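Local coordinates for protein putative polyketide synthase (Brevibacillus brevis, PDB 5HU7) that probably catalyses the dehydration of beta-hydroxyacyl intermediates, acting as the dehydratase domain of a trans-AT polyketide synthase, at residues A[31-34]-A[35-38]; A[55-58]-A[59-62]; A[157-160]-A[161-165]; A[197-200]-A[201-204]. One frame throughout, in Å; residues are numbered along the deposited sequence.

From the N terminus, contact 1 (31-38) comes first, a turn leaving strand 26-32, and contact 2 (55-62) follows in the middle of helix 52-65. Contacts 3 (157-165) and 4 (197-204) lie in the second of the chain's two hot-dog-related parts, contact 3 at the start of helix 158-167, contact 4 over the short helix 200-203 and its approach. Each is local, between residues a few positions apart, and all run in series, none nested or crossed. Contact 1 packs on contact 2 through F32 on M58 and F38 on E57, and touches contact 4 where L37 meets I198, so that the two parts meet. Contact 3 stands apart, its nearest atoms at least about 15 Å from the others.

Contact 1 (A[31-34]-A[35-38]); sequences SFTG and QELF
E36 folds its side chain back onto the turn before it, where the carboxylate meets the backbone of T33 and G34. Hydrogen bonds account for most of the contact. E36 OE1 lies 3.1 Å from T33 N and takes that N-H on its syn lone pair, which faces across toward OE2. The same atom is 3.1 Å from G34 N, again on the syn side but 20° out of the carboxylate plane. E36 OE2 adds only weak bonds, one from T33 N and one from T33 OG1 at 3.3 Å. A bend at the second torsion (chi2 84°) curls the acid back to reach these donors. T33 OG1 also accepts from Q35 N at 3.1 Å, with an N-H...O angle of 162°; this link from a threonine oxygen to the N-H two residues on is an ST turn. Q35 in turn bonds through OE1 to N45 ND2.

Packing is a smaller share. E36 CD sits at the edge of the F32 ring, in its plane and 3.9 Å from CD1 of F32. With phi at a positive value, a CB on G34 would collide with T33 O, which suits a residue without a side chain.

With an alanine in place of E36, the N-H groups of T33 and G34 would probably be left without this shared acceptor and the turn freer to change shape.

Two N-H groups converging on one oxygen, with a weakly held hydroxyl at the other, are consistent with an ionised carboxylate that probably steadies the chain as it leaves strand 26-32.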
ATOM      1  N   SER A  31      10.197  -7.628  -0.766  1.00 73.99           N
ATOM      2  CA  SER A  31      11.649  -7.854  -0.735  1.00 74.67           C
ATOM      3  C   SER A  31      11.869  -9.221  -0.128  1.00 75.66           C
ATOM      4  O   SER A  31      11.396  -9.463   0.974  1.00 75.50           O
ATOM      5  CB  SER A  31      12.362  -6.750   0.044  1.00 81.76           C
ATOM      6  OG  SER A  31      12.230  -5.499  -0.608  1.00101.01           O
ATOM      7  N   PHE A  32      12.512 -10.130  -0.866  1.00 72.38           N
ATOM      8  CA  PHE A  32      12.722 -11.516  -0.431  1.00 73.22           C
ATOM      9  C   PHE A  32      14.177 -11.842  -0.239  1.00 80.69           C
ATOM     10  O   PHE A  32      15.015 -11.442  -1.049  1.00 80.87           O
ATOM     11  CB  PHE A  32      12.136 -12.507  -1.448  1.00 72.25           C
ATOM     12  CG  PHE A  32      10.648 -12.379  -1.674  1.00 73.06           C
ATOM     13  CD1 PHE A  32       9.749 -12.590  -0.638  1.00 78.17           C
ATOM     14  CD2 PHE A  32      10.143 -12.121  -2.935  1.00 73.19           C
ATOM     15  CE1 PHE A  32       8.375 -12.502  -0.859  1.00 77.54           C
ATOM     16  CE2 PHE A  32       8.776 -12.010  -3.144  1.00 74.91           C
ATOM     17  CZ  PHE A  32       7.900 -12.203  -2.105  1.00 73.82           C
ATOM     18  N   THR A  33      14.467 -12.553   0.855  1.00 79.89           N
ATOM     19  CA  THR A  33      15.785 -13.022   1.253  1.00 80.84           C
ATOM     20  C   THR A  33      15.983 -14.509   0.934  1.00 83.51           C
ATOM     21  O   THR A  33      17.109 -14.936   0.863  1.00 82.63           O
ATOM     22  CB  THR A  33      15.994 -12.834   2.785  1.00 84.20           C
ATOM     23  OG1 THR A  33      15.147 -13.725   3.536  1.00 80.95           O
ATOM     24  CG2 THR A  33      15.814 -11.399   3.232  1.00 82.99           C
ATOM     25  N   GLY A  34      14.908 -15.286   0.813  1.00 80.23           N
ATOM     26  CA  GLY A  34      14.992 -16.726   0.632  1.00 79.14           C
ATOM     27  C   GLY A  34      14.574 -17.446   1.900  1.00 85.32           C
ATOM     28  O   GLY A  34      14.402 -18.661   1.877  1.00 86.39           O
ATOM     29  N   GLN A  35      14.402 -16.716   3.020  1.00 83.05           N
ATOM     30  CA  GLN A  35      13.977 -17.293   4.290  1.00 84.77           C
ATOM     31  C   GLN A  35      12.465 -17.197   4.512  1.00 89.00           C
ATOM     32  O   GLN A  35      11.983 -17.763   5.489  1.00 91.21           O
ATOM     33  CB  GLN A  35      14.696 -16.576   5.454  1.00 89.50           C
ATOM     34  CG  GLN A  35      16.215 -16.749   5.480  1.00 98.02           C
ATOM     35  CD  GLN A  35      16.603 -18.196   5.664  1.00122.97           C
ATOM     36  OE1 GLN A  35      17.050 -18.857   4.722  1.00118.00           O
ATOM     37  NE2 GLN A  35      16.383 -18.742   6.864  1.00117.86           N
ATOM     38  N   GLU A  36      11.706 -16.537   3.623  1.00 84.90           N
ATOM     39  CA  GLU A  36      10.269 -16.379   3.833  1.00 85.69           C
ATOM     40  C   GLU A  36       9.478 -17.711   3.673  1.00 92.25           C
ATOM     41  O   GLU A  36      10.070 -18.756   3.417  1.00 92.41           O
ATOM     42  CB  GLU A  36       9.711 -15.255   2.953  1.00 85.29           C
ATOM     43  CG  GLU A  36      10.272 -13.882   3.295  1.00 90.71           C
ATOM     44  CD  GLU A  36      11.607 -13.505   2.686  1.00102.07           C
ATOM     45  OE1 GLU A  36      12.130 -14.272   1.843  1.00 85.36           O
ATOM     46  OE2 GLU A  36      12.135 -12.430   3.054  1.00103.85           O
ATOM     47  N   LEU A  37       8.164 -17.665   3.945  1.00 90.46           N
ATOM     48  CA  LEU A  37       7.219 -18.792   3.956  1.00 90.44           C
ATOM     49  C   LEU A  37       7.238 -19.726   2.725  1.00 93.42           C
ATOM     50  O   LEU A  37       7.426 -20.942   2.868  1.00 94.08           O
ATOM     51  CB  LEU A  37       5.793 -18.226   4.149  1.00 90.35           C
ATOM     52  CG  LEU A  37       4.664 -19.215   4.382  1.00 94.83           C
ATOM     53  CD1 LEU A  37       4.983 -20.170   5.549  1.00 96.32           C
ATOM     54  CD2 LEU A  37       3.386 -18.471   4.653  1.00 99.25           C
ATOM     55  N   PHE A  38       7.035 -19.170   1.538  1.00 87.47           N
ATOM     56  CA  PHE A  38       7.007 -19.978   0.308  1.00 85.31           C
ATOM     57  C   PHE A  38       8.425 -20.339  -0.125  1.00 94.88           C
ATOM     58  O   PHE A  38       8.634 -21.378  -0.743  1.00 95.94           O
ATOM     59  CB  PHE A  38       6.267 -19.244  -0.815  1.00 83.59           C
ATOM     60  CG  PHE A  38       4.778 -19.185  -0.567  1.00 82.78           C
ATOM     61  CD1 PHE A  38       4.250 -18.352   0.414  1.00 84.35           C
ATOM     62  CD2 PHE A  38       3.904 -19.998  -1.283  1.00 81.16           C
ATOM     63  CE1 PHE A  38       2.887 -18.322   0.662  1.00 84.07           C
ATOM     64  CE2 PHE A  38       2.539 -19.974  -1.022  1.00 82.36           C
ATOM     65  CZ  PHE A  38       2.039 -19.133  -0.057  1.00 81.17           C
TER

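Contact 2 (A[55-58]-A[59-62]); sequences YLEM and ARAA
Four successive i to i+4 bonds show a regular alpha-helix from Y55 to A62: A59 N to Y55 O, R60 N to L56 O, A61 N to E57 O and A62 N to M58 O.

One salt bridge, between residues three apart, dominates the side chains. E57 and R60 lie side by side: CG stands anti to the backbone N in both, and a bend at chi2 (52°) brings the E57 carboxylate against the guanidinium. R60 NH2 is 2.8 Å from E57 OE2, and the oxygen lies at the edge of the guanidinium, close to its plane. The bond is nearly straight, at 165°. R60 NE makes only weak bonds to OE1 and OE2 of E57, at 3.5 and 3.4 Å. The two planes are 39° apart, so the groups do not meet as a flat two-pronged pair. Both residues are buried, so this arginine, with V207 N and F208 N on OE1 and H13 NE2 on OE2, satisfies the carboxylate away from solvent.

Y55 directs its hydroxyl to L88 N and sets its ring edge-to-face with F50, whereas L56 packs on F242 and L244. A59 rests on M79, and A62 on V99 and I101.

A buried helix lying against strands 76-84, 95-105 and 241-249 is the central helix expected of a hot-dog fold, to whose clan the domain belongs.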
ATOM      1  N   TYR A  55       4.236 -17.741  -7.695  1.00 56.77           N
ATOM      2  CA  TYR A  55       3.867 -16.781  -8.728  1.00 55.08           C
ATOM      3  C   TYR A  55       2.355 -16.637  -8.827  1.00 58.99           C
ATOM      4  O   TYR A  55       1.866 -15.535  -9.048  1.00 62.28           O
ATOM      5  CB  TYR A  55       4.388 -17.241 -10.099  1.00 54.10           C
ATOM      6  CG  TYR A  55       5.890 -17.208 -10.261  1.00 52.85           C
ATOM      7  CD1 TYR A  55       6.559 -16.009 -10.512  1.00 54.28           C
ATOM      8  CD2 TYR A  55       6.624 -18.381 -10.300  1.00 53.90           C
ATOM      9  CE1 TYR A  55       7.928 -15.992 -10.800  1.00 53.96           C
ATOM     10  CE2 TYR A  55       7.992 -18.374 -10.559  1.00 55.40           C
ATOM     11  CZ  TYR A  55       8.631 -17.181 -10.848  1.00 58.83           C
ATOM     12  OH  TYR A  55       9.964 -17.172 -11.136  1.00 66.43           O
ATOM     13  N   LEU A  56       1.613 -17.743  -8.677  1.00 52.71           N
ATOM     14  CA  LEU A  56       0.159 -17.728  -8.772  1.00 53.16           C
ATOM     15  C   LEU A  56      -0.477 -17.106  -7.562  1.00 56.56           C
ATOM     16  O   LEU A  56      -1.423 -16.328  -7.677  1.00 57.01           O
ATOM     17  CB  LEU A  56      -0.359 -19.140  -8.955  1.00 55.04           C
ATOM     18  CG  LEU A  56       0.169 -19.918 -10.178  1.00 58.89           C
ATOM     19  CD1 LEU A  56      -0.323 -21.354 -10.116  1.00 59.79           C
ATOM     20  CD2 LEU A  56      -0.242 -19.271 -11.452  1.00 56.80           C
ATOM     21  N   GLU A  57       0.022 -17.481  -6.399  1.00 55.63           N
ATOM     22  CA  GLU A  57      -0.410 -16.958  -5.094  1.00 57.22           C
ATOM     23  C   GLU A  57      -0.155 -15.432  -4.974  1.00 59.83           C
ATOM     24  O   GLU A  57      -1.039 -14.712  -4.526  1.00 57.73           O
ATOM     25  CB  GLU A  57       0.309 -17.725  -3.974  1.00 59.26           C
ATOM     26  CG  GLU A  57      -0.113 -17.393  -2.566  1.00 66.96           C
ATOM     27  CD  GLU A  57      -1.597 -17.448  -2.293  1.00 77.12           C
ATOM     28  OE1 GLU A  57      -2.256 -18.358  -2.831  1.00 83.54           O
ATOM     29  OE2 GLU A  57      -2.117 -16.568  -1.570  1.00 78.18           O
ATOM     30  N   MET A  58       1.025 -14.958  -5.418  1.00 59.49           N
ATOM     31  CA  MET A  58       1.381 -13.530  -5.418  1.00 61.31           C
ATOM     32  C   MET A  58       0.450 -12.731  -6.347  1.00 62.32           C
ATOM     33  O   MET A  58      -0.081 -11.709  -5.954  1.00 60.83           O
ATOM     34  CB  MET A  58       2.846 -13.320  -5.832  1.00 64.81           C
ATOM     35  CG  MET A  58       3.379 -11.966  -5.450  1.00 72.62           C
ATOM     36  SD  MET A  58       4.993 -11.516  -6.151  1.00 79.27           S
ATOM     37  CE  MET A  58       5.957 -12.640  -5.479  1.00 76.29           C
ATOM     38  N   ALA A  59       0.249 -13.215  -7.569  1.00 57.62           N
ATOM     39  CA  ALA A  59      -0.637 -12.593  -8.557  1.00 55.92           C
ATOM     40  C   ALA A  59      -2.082 -12.523  -8.072  1.00 58.77           C
ATOM     41  O   ALA A  59      -2.749 -11.505  -8.264  1.00 59.89           O
ATOM     42  CB  ALA A  59      -0.581 -13.385  -9.839  1.00 55.36           C
ATOM     43  N   ARG A  60      -2.552 -13.590  -7.427  1.00 53.77           N
ATOM     44  CA  ARG A  60      -3.906 -13.665  -6.884  1.00 55.07           C
ATOM     45  C   ARG A  60      -4.085 -12.683  -5.742  1.00 63.43           C
ATOM     46  O   ARG A  60      -5.124 -12.049  -5.638  1.00 66.92           O
ATOM     47  CB  ARG A  60      -4.148 -15.093  -6.376  1.00 55.86           C
ATOM     48  CG  ARG A  60      -5.551 -15.350  -5.871  1.00 60.54           C
ATOM     49  CD  ARG A  60      -5.535 -16.467  -4.882  1.00 69.87           C
ATOM     50  NE  ARG A  60      -4.793 -16.120  -3.655  1.00 80.89           N
ATOM     51  CZ  ARG A  60      -5.263 -15.404  -2.634  1.00 92.63           C
ATOM     52  NH1 ARG A  60      -6.503 -14.922  -2.664  1.00 86.13           N
ATOM     53  NH2 ARG A  60      -4.500 -15.171  -1.570  1.00 75.14           N
ATOM     54  N   ALA A  61      -3.107 -12.621  -4.847  1.00 61.05           N
ATOM     55  CA  ALA A  61      -3.131 -11.707  -3.715  1.00 63.04           C
ATOM     56  C   ALA A  61      -3.201 -10.232  -4.195  1.00 68.09           C
ATOM     57  O   ALA A  61      -4.019  -9.490  -3.692  1.00 69.86           O
ATOM     58  CB  ALA A  61      -1.904 -11.936  -2.850  1.00 63.98           C
ATOM     59  N   ALA A  62      -2.433  -9.857  -5.242  1.00 65.36           N
ATOM     60  CA  ALA A  62      -2.429  -8.499  -5.829  1.00 65.99           C
ATOM     61  C   ALA A  62      -3.764  -8.123  -6.403  1.00 70.41           C
ATOM     62  O   ALA A  62      -4.252  -7.026  -6.166  1.00 70.82           O
ATOM     63  CB  ALA A  62      -1.361  -8.395  -6.904  1.00 65.04           C
TER

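Contact 3 (A[157-160]-A[161-165]); sequences TARQ and CYELL
The chain enters helix 158-167 at T157, and i to i+4 backbone bonds follow: C161 N to T157 O is weak, Y162 N to A158 O is nearly linear, and E163 N to R159 O measures 2.8 Å.

At the start of the helix T157 and Q160 grip each other in both directions. T157 OG1 accepts from Q160 N at 3.2 Å, so the threonine is the N-cap residue. In return Q160 OE1 receives T157 N at 2.9 Å, in the carbonyl plane and on a lone pair, with a nearly straight N-H...O angle of 172°. T157 OG1 also donates to Q160 OE1, 3.3 Å away and tilted from that plane, which gives the amide oxygen two donors. Q160 reaches back because its CG lies beside its own backbone N (chi1 -75°) and the chain runs extended beyond it.

R159, two residues past the cap, and E163, four further along, lie side by side and point the same way. R159 NH2 and E163 OE2 form a salt bridge of 3.6 Å, long enough to be mainly electrostatic. The guanidinium and carboxylate planes are 34° apart. E163 CG also touches R159 O, at 3.3 Å. On the buried side, C161 SG comes within 3.6 Å of T157 O.

L164 leans on Y222 and L165 on P218 and R221, all of helix 212-227, while A158 meets F176. The reciprocal T157-Q160 bonds are a capping box, in which the cap side chain takes the N-H of the third helical residue and that residue's side chain takes the N-H of the cap.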
ATOM      1  N   THR A 157       2.239 -46.332  -1.297  1.00 83.67           N
ATOM      2  CA  THR A 157       2.608 -45.555  -0.113  1.00 83.06           C
ATOM      3  C   THR A 157       3.547 -44.390  -0.587  1.00 83.68           C
ATOM      4  O   THR A 157       4.004 -44.401  -1.729  1.00 79.72           O
ATOM      5  CB  THR A 157       3.397 -46.417   0.844  1.00 83.73           C
ATOM      6  OG1 THR A 157       4.599 -46.807   0.183  1.00 88.78           O
ATOM      7  CG2 THR A 157       2.617 -47.661   1.323  1.00 79.96           C
ATOM      8  N   ALA A 158       3.904 -43.429   0.263  1.00 80.97           N
ATOM      9  CA  ALA A 158       4.856 -42.386  -0.202  1.00 80.75           C
ATOM     10  C   ALA A 158       6.244 -43.026  -0.575  1.00 89.30           C
ATOM     11  O   ALA A 158       6.803 -42.697  -1.621  1.00 89.82           O
ATOM     12  CB  ALA A 158       5.053 -41.315   0.854  1.00 80.71           C
ATOM     13  N   ARG A 159       6.740 -43.979   0.222  1.00 88.20           N
ATOM     14  CA  ARG A 159       8.013 -44.644  -0.090  1.00 91.67           C
ATOM     15  C   ARG A 159       8.014 -45.306  -1.461  1.00 97.72           C
ATOM     16  O   ARG A 159       8.931 -45.104  -2.242  1.00 99.28           O
ATOM     17  CB  ARG A 159       8.339 -45.734   0.939  1.00 97.00           C
ATOM     18  CG  ARG A 159       8.902 -45.227   2.246  1.00109.83           C
ATOM     19  CD  ARG A 159       9.592 -46.384   2.956  1.00115.15           C
ATOM     20  NE  ARG A 159      10.897 -46.666   2.354  1.00112.85           N
ATOM     21  CZ  ARG A 159      12.029 -46.039   2.654  1.00117.99           C
ATOM     22  NH1 ARG A 159      12.054 -45.113   3.597  1.00109.00           N
ATOM     23  NH2 ARG A 159      13.161 -46.369   2.042  1.00102.54           N
ATOM     24  N   GLN A 160       7.028 -46.136  -1.724  1.00 95.16           N
ATOM     25  CA  GLN A 160       6.913 -46.823  -3.010  1.00 95.89           C
ATOM     26  C   GLN A 160       7.001 -45.882  -4.223  1.00 98.68           C
ATOM     27  O   GLN A 160       7.603 -46.269  -5.219  1.00 97.48           O
ATOM     28  CB  GLN A 160       5.613 -47.639  -3.064  1.00 97.42           C
ATOM     29  CG  GLN A 160       5.702 -48.895  -2.225  1.00100.44           C
ATOM     30  CD  GLN A 160       4.381 -49.602  -2.126  1.00103.61           C
ATOM     31  OE1 GLN A 160       3.349 -48.999  -1.867  1.00 91.57           O
ATOM     32  NE2 GLN A 160       4.399 -50.908  -2.207  1.00100.29           N
ATOM     33  N   CYS A 161       6.388 -44.686  -4.169  1.00 96.31           N
ATOM     34  CA  CYS A 161       6.487 -43.706  -5.265  1.00 96.88           C
ATOM     35  C   CYS A 161       7.963 -43.318  -5.454  1.00 99.84           C
ATOM     36  O   CYS A 161       8.477 -43.419  -6.568  1.00 99.09           O
ATOM     37  CB  CYS A 161       5.635 -42.467  -4.982  1.00 97.01           C
ATOM     38  SG  CYS A 161       3.848 -42.760  -4.984  1.00102.13           S
ATOM     39  N   TYR A 162       8.634 -42.886  -4.351  1.00 96.09           N
ATOM     40  CA  TYR A 162      10.055 -42.504  -4.314  1.00 96.18           C
ATOM     41  C   TYR A 162      10.921 -43.603  -4.860  1.00103.82           C
ATOM     42  O   TYR A 162      11.784 -43.336  -5.692  1.00103.64           O
ATOM     43  CB  TYR A 162      10.506 -42.200  -2.874  1.00 97.73           C
ATOM     44  CG  TYR A 162      12.014 -42.215  -2.664  1.00102.40           C
ATOM     45  CD1 TYR A 162      12.809 -41.139  -3.062  1.00103.24           C
ATOM     46  CD2 TYR A 162      12.638 -43.286  -2.033  1.00106.13           C
ATOM     47  CE1 TYR A 162      14.190 -41.158  -2.896  1.00104.31           C
ATOM     48  CE2 TYR A 162      14.017 -43.295  -1.818  1.00109.51           C
ATOM     49  CZ  TYR A 162      14.790 -42.220  -2.241  1.00118.23           C
ATOM     50  OH  TYR A 162      16.155 -42.196  -2.042  1.00122.85           O
ATOM     51  N   GLU A 163      10.706 -44.830  -4.368  1.00104.09           N
ATOM     52  CA  GLU A 163      11.500 -45.994  -4.783  1.00107.47           C
ATOM     53  C   GLU A 163      11.410 -46.217  -6.305  1.00111.78           C
ATOM     54  O   GLU A 163      12.408 -46.543  -6.924  1.00113.09           O
ATOM     55  CB  GLU A 163      11.037 -47.265  -4.054  1.00111.47           C
ATOM     56  CG  GLU A 163      11.355 -47.293  -2.565  1.00127.00           C
ATOM     57  CD  GLU A 163      12.797 -47.583  -2.200  1.00157.29           C
ATOM     58  OE1 GLU A 163      13.294 -48.677  -2.553  1.00161.38           O
ATOM     59  OE2 GLU A 163      13.418 -46.737  -1.518  1.00155.04           O
ATOM     60  N   LEU A 164      10.191 -46.124  -6.859  1.00107.69           N
ATOM     61  CA  LEU A 164       9.930 -46.266  -8.293  1.00108.68           C
ATOM     62  C   LEU A 164      10.472 -45.053  -9.081  1.00115.43           C
ATOM     63  O   LEU A 164      10.932 -45.236 -10.206  1.00117.68           O
ATOM     64  CB  LEU A 164       8.418 -46.415  -8.553  1.00107.47           C
ATOM     65  CG  LEU A 164       7.963 -46.472 -10.023  1.00112.31           C
ATOM     66  CD1 LEU A 164       8.645 -47.612 -10.779  1.00116.09           C
ATOM     67  CD2 LEU A 164       6.459 -46.634 -10.113  1.00113.54           C
ATOM     68  N   LEU A 165      10.371 -43.821  -8.536  1.00109.79           N
ATOM     69  CA  LEU A 165      10.896 -42.648  -9.242  1.00108.68           C
ATOM     70  C   LEU A 165      12.420 -42.694  -9.292  1.00115.68           C
ATOM     71  O   LEU A 165      12.992 -42.402 -10.336  1.00114.35           O
ATOM     72  CB  LEU A 165      10.441 -41.325  -8.609  1.00105.83           C
ATOM     73  CG  LEU A 165       9.028 -40.864  -8.896  1.00108.53           C
ATOM     74  CD1 LEU A 165       8.810 -39.472  -8.356  1.00106.24           C
ATOM     75  CD2 LEU A 165       8.725 -40.872 -10.378  1.00112.07           C
TER

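Contact 4 (A[197-200]-A[201-204]); sequences SITM and ETAE
I198 lays its CG2 methyl against the hydroxyl of T202, with CG2 of I198 only 3.1 Å from OG1 of T202, a tight fit for a methyl and an oxygen. The two side chains cross at about a right angle. The same methyl packs on the next residue, CG2 of I198 being 3.8 Å from CB of A203. It gets there because CG2 stands anti to the isoleucine's backbone N, while the longer branch leads away.

The polar half of the contact centres on T199 O. A203 N donates to it at 2.7 Å, at an N-H...O angle of 169°. T202 OG1 adds a second bond to T199 O at 2.9 Å, arriving from the side with a C=O...O angle of 113° and tilted out of the carbonyl plane. The threonine's first torsion (chi1 64°) holds OG1 between its own backbone N and carbonyl carbon, facing this oxygen. T199 is the N-cap residue by position, but its own side chain makes no capping bond. A weak bond of 2.9 Å from E204 N to M200 O comes next along the chain.

A valine in place of T202 would likely cost T199 O its second donor and put a methyl where the hydroxyl now sits against CG2 of I198.

The turn lies at the surface, after strand 188-193 and ahead of helix 212-227. I198 also rests on H209 and P210, while E204 reaches H253 in the loop between strands 241-249 and 258-263.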
ATOM      1  N   SER A 197       1.708 -28.443   8.536  1.00112.29           N
ATOM      2  CA  SER A 197       0.956 -27.497   9.356  1.00115.06           C
ATOM      3  C   SER A 197       1.423 -26.058   9.114  1.00119.78           C
ATOM      4  O   SER A 197       2.624 -25.783   9.099  1.00118.73           O
ATOM      5  CB  SER A 197       1.099 -27.849  10.838  1.00121.99           C
ATOM      6  OG  SER A 197       2.461 -27.896  11.233  1.00131.81           O
ATOM      7  N   ILE A 198       0.462 -25.165   8.883  1.00118.11           N
ATOM      8  CA  ILE A 198       0.685 -23.739   8.668  1.00118.88           C
ATOM      9  C   ILE A 198      -0.241 -23.037   9.664  1.00126.88           C
ATOM     10  O   ILE A 198      -1.380 -23.481   9.854  1.00128.51           O
ATOM     11  CB  ILE A 198       0.388 -23.365   7.180  1.00119.35           C
ATOM     12  CG1 ILE A 198       1.378 -24.068   6.220  1.00118.10           C
ATOM     13  CG2 ILE A 198       0.398 -21.856   6.931  1.00120.40           C
ATOM     14  CD1 ILE A 198       2.856 -23.709   6.313  1.00124.19           C
ATOM     15  N   THR A 199       0.251 -21.968  10.321  1.00124.15           N
ATOM     16  CA  THR A 199      -0.521 -21.224  11.321  1.00126.84           C
ATOM     17  C   THR A 199      -1.873 -20.750  10.753  1.00129.76           C
ATOM     18  O   THR A 199      -1.961 -20.444   9.568  1.00126.00           O
ATOM     19  CB  THR A 199       0.347 -20.092  11.903  1.00135.41           C
ATOM     20  OG1 THR A 199       1.481 -20.678  12.544  1.00135.14           O
ATOM     21  CG2 THR A 199      -0.402 -19.214  12.891  1.00138.58           C
ATOM     22  N   MET A 200      -2.930 -20.768  11.590  1.00129.51           N
ATOM     23  CA  MET A 200      -4.293 -20.368  11.207  1.00129.37           C
ATOM     24  C   MET A 200      -4.303 -18.955  10.612  1.00129.89           C
ATOM     25  O   MET A 200      -4.936 -18.741   9.582  1.00126.50           O
ATOM     26  CB  MET A 200      -5.232 -20.421  12.433  1.00136.53           C
ATOM     27  CG  MET A 200      -6.724 -20.418  12.088  1.00141.26           C
ATOM     28  SD  MET A 200      -7.778 -19.696  13.400  1.00151.19           S
ATOM     29  CE  MET A 200      -7.304 -20.694  14.814  1.00151.59           C
ATOM     30  N   GLU A 201      -3.606 -18.004  11.264  1.00127.40           N
ATOM     31  CA  GLU A 201      -3.519 -16.610  10.810  1.00126.20           C
ATOM     32  C   GLU A 201      -2.748 -16.464   9.484  1.00123.19           C
ATOM     33  O   GLU A 201      -3.128 -15.632   8.660  1.00119.81           O
ATOM     34  CB  GLU A 201      -2.911 -15.717  11.922  1.00130.96           C
ATOM     35  CG  GLU A 201      -2.777 -14.234  11.579  1.00144.86           C
ATOM     36  CD  GLU A 201      -4.026 -13.551  11.053  1.00167.82           C
ATOM     37  OE1 GLU A 201      -5.011 -13.450  11.822  1.00166.59           O
ATOM     38  OE2 GLU A 201      -4.009 -13.085   9.889  1.00154.49           O
ATOM     39  N   THR A 202      -1.686 -17.270   9.272  1.00117.81           N
ATOM     40  CA  THR A 202      -0.912 -17.228   8.022  1.00114.25           C
ATOM     41  C   THR A 202      -1.702 -17.936   6.913  1.00113.36           C
ATOM     42  O   THR A 202      -1.904 -17.348   5.854  1.00110.13           O
ATOM     43  CB  THR A 202       0.504 -17.794   8.222  1.00128.50           C
ATOM     44  OG1 THR A 202       0.418 -19.173   8.569  1.00133.99           O
ATOM     45  CG2 THR A 202       1.289 -17.048   9.301  1.00130.79           C
ATOM     46  N   ALA A 203      -2.223 -19.157   7.191  1.00109.26           N
ATOM     47  CA  ALA A 203      -3.064 -19.920   6.254  1.00106.70           C
ATOM     48  C   ALA A 203      -4.360 -19.172   5.875  1.00109.83           C
ATOM     49  O   ALA A 203      -4.955 -19.487   4.840  1.00106.59           O
ATOM     50  CB  ALA A 203      -3.408 -21.286   6.825  1.00108.63           C
ATOM     51  N   GLU A 204      -4.799 -18.200   6.708  1.00109.68           N
ATOM     52  CA  GLU A 204      -5.958 -17.345   6.436  1.00110.15           C
ATOM     53  C   GLU A 204      -5.701 -16.429   5.233  1.00109.52           C
ATOM     54  O   GLU A 204      -6.655 -16.147   4.523  1.00109.41           O
ATOM     55  CB  GLU A 204      -6.324 -16.491   7.670  1.00115.80           C
ATOM     56  CG  GLU A 204      -7.596 -15.662   7.521  1.00131.35           C
ATOM     57  CD  GLU A 204      -7.403 -14.190   7.203  1.00146.95           C
ATOM     58  OE1 GLU A 204      -6.666 -13.506   7.950  1.00144.39           O
ATOM     59  OE2 GLU A 204      -8.040 -13.707   6.241  1.00133.87           O
TER